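PDB 3HBZ: putative glycoside hydrolase from Bacteroides thetaiotaomicron VPI-5482, which is of unproven function but binds calcium and, as a putative glycoside hydrolase, may play a role in carbohydrate metabolism. Local coordinates for residues A[189-192]-A[193-197]. Sequence-based numbering, arbitrary orientation.
Sequences VGNA and MSNPL
Asn191 and Asn195 meet across a tight turn with their amide planes nearly perpendicular, 88° apart. Asn191 OD1 makes the approach, lying 3.6 Å from both CB and ND2 of Asn195, along the flank of that side chain. Ser194 OG sits between its own backbone N and carbonyl carbon (chi1 50°), a rotation that turns the hydroxyl back over the turn, 3.5 Å from Asn191 CA. A water bridges the turn: it accepts from Met193 N at 2.8 Å, donates to Gly190 O at 3.1 Å and hydrogen-bonds Ser194 OG.

The backbone centre is Asn191 O, gripped by two amides from one face of its carbonyl plane: Asn195 N, at 3.0 Å and only moderately tilted from that plane, and Ser194 N, at 3.2 Å and 70° out of it, its N-H pointing almost straight at the oxygen. Pro196 adds a CA-H...O contact to Asn191 O and rests CB 3.5 Å from Ala192 O.

The turn links strand 185-187 to helix 196-199, which the Asn191 side chain also touches, and Ala192 is buried against Met135. The chemistry implies a connection closed mainly by one shared carbonyl and a bridging water, while the asparagine amides meet by contact rather than a hydrogen bond.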
ATOM      1  N   VAL A 189       3.316   6.231   7.632  1.00 24.38           N
ATOM      2  CA  VAL A 189       4.545   5.974   8.363  1.00 27.66           C
ATOM      3  C   VAL A 189       4.499   6.626   9.746  1.00 30.92           C
ATOM      4  O   VAL A 189       5.230   6.220  10.603  1.00 27.78           O
ATOM      5  CB  VAL A 189       5.824   6.432   7.595  1.00 30.29           C
ATOM      6  CG1 VAL A 189       5.938   7.974   7.576  1.00 29.39           C
ATOM      7  CG2 VAL A 189       7.095   5.787   8.228  1.00 36.75           C
ATOM      8  N   GLY A 190       3.575   7.564   9.981  1.00 31.45           N
ATOM      9  CA  GLY A 190       3.426   8.196  11.296  1.00 32.37           C
ATOM     10  C   GLY A 190       2.876   7.228  12.345  1.00 33.44           C
ATOM     11  O   GLY A 190       3.072   7.441  13.514  1.00 31.52           O
ATOM     12  N   ASN A 191       2.212   6.157  11.920  1.00 30.00           N
ATOM     13  CA  ASN A 191       1.775   5.106  12.830  1.00 28.24           C
ATOM     14  C   ASN A 191       2.660   3.840  12.884  1.00 25.31           C
ATOM     15  O   ASN A 191       2.337   2.859  13.557  1.00 28.51           O
ATOM     16  CB  ASN A 191       0.348   4.710  12.460  1.00 32.06           C
ATOM     17  CG  ASN A 191      -0.700   5.565  13.184  1.00 36.88           C
ATOM     18  OD1 ASN A 191      -0.572   5.860  14.369  1.00 44.39           O
ATOM     19  ND2 ASN A 191      -1.751   5.904  12.486  1.00 55.02           N
ATOM     20  N   ALA A 192       3.753   3.838  12.125  1.00 26.02           N
ATOM     21  CA  ALA A 192       4.471   2.609  11.847  1.00 23.20           C
ATOM     22  C   ALA A 192       4.919   1.874  13.113  1.00 27.30           C
ATOM     23  O   ALA A 192       4.924   0.658  13.167  1.00 29.90           O
ATOM     24  CB  ALA A 192       5.704   2.896  10.972  1.00 22.33           C
HETATM   25  N   MSE A 193       5.303   2.629  14.128  1.00 26.69           N
HETATM   26  CA  MSE A 193       5.816   2.045  15.333  1.00 28.91           C
HETATM   27  C   MSE A 193       5.077   2.536  16.569  1.00 34.61           C
HETATM   28  O   MSE A 193       5.637   2.545  17.642  1.00 42.16           O
HETATM   29  CB  MSE A 193       7.307   2.377  15.411  1.00 29.06           C
HETATM   30  CG  MSE A 193       8.095   1.549  14.496  1.00 28.17           C
HETATM   31 SE   MSE A 193       9.990   1.629  14.886  0.75 28.87          SE
HETATM   32  CE  MSE A 193      10.442  -0.098  14.506  1.00 35.96           C
ATOM     33  N   SER A 194       3.852   3.007  16.411  1.00 35.28           N
ATOM     34  CA  SER A 194       3.040   3.474  17.554  1.00 31.86           C
ATOM     35  C   SER A 194       1.722   2.753  17.484  1.00 31.57           C
ATOM     36  O   SER A 194       1.292   2.242  18.459  1.00 32.13           O
ATOM     37  CB  SER A 194       2.848   4.993  17.504  1.00 31.60           C
ATOM     38  OG  SER A 194       2.412   5.359  16.222  1.00 41.88           O
ATOM     39  N   ASN A 195       1.122   2.642  16.284  1.00 31.83           N
ATOM     40  CA  ASN A 195      -0.107   1.851  16.059  1.00 29.46           C
ATOM     41  C   ASN A 195      -0.002   1.116  14.696  1.00 26.44           C
ATOM     42  O   ASN A 195      -0.639   1.521  13.733  1.00 28.87           O
ATOM     43  CB  ASN A 195      -1.337   2.779  16.009  1.00 30.68           C
ATOM     44  CG  ASN A 195      -1.740   3.328  17.374  1.00 41.59           C
ATOM     45  OD1 ASN A 195      -2.374   2.635  18.147  1.00 54.57           O
ATOM     46  ND2 ASN A 195      -1.422   4.590  17.639  1.00 33.43           N
ATOM     47  N   PRO A 196       0.845   0.075  14.591  1.00 26.37           N
ATOM     48  CA  PRO A 196       1.201  -0.448  13.268  1.00 28.64           C
ATOM     49  C   PRO A 196       0.014  -0.980  12.464  1.00 27.93           C
ATOM     50  O   PRO A 196       0.008  -0.936  11.221  1.00 29.30           O
ATOM     51  CB  PRO A 196       2.217  -1.555  13.576  1.00 29.68           C
ATOM     52  CG  PRO A 196       2.041  -1.865  15.012  1.00 32.04           C
ATOM     53  CD  PRO A 196       1.652  -0.541  15.649  1.00 30.31           C
ATOM     54  N   LEU A 197      -0.998  -1.467  13.153  1.00 26.77           N
ATOM     55  CA  LEU A 197      -2.179  -1.960  12.449  1.00 27.47           C
ATOM     56  C   LEU A 197      -2.959  -0.819  11.774  1.00 26.52           C
ATOM     57  O   LEU A 197      -3.708  -1.073  10.847  1.00 28.86           O
ATOM     58  CB  LEU A 197      -3.097  -2.703  13.413  1.00 25.97           C
ATOM     59  CG  LEU A 197      -2.629  -4.021  14.068  1.00 29.87           C
ATOM     60  CD1 LEU A 197      -3.704  -4.526  15.103  1.00 24.07           C
ATOM     61  CD2 LEU A 197      -2.289  -5.131  13.020  1.00 22.67           C
TER
HETATM   62  O   HOH W   1       5.197   5.391  14.498  1.00 40.89           O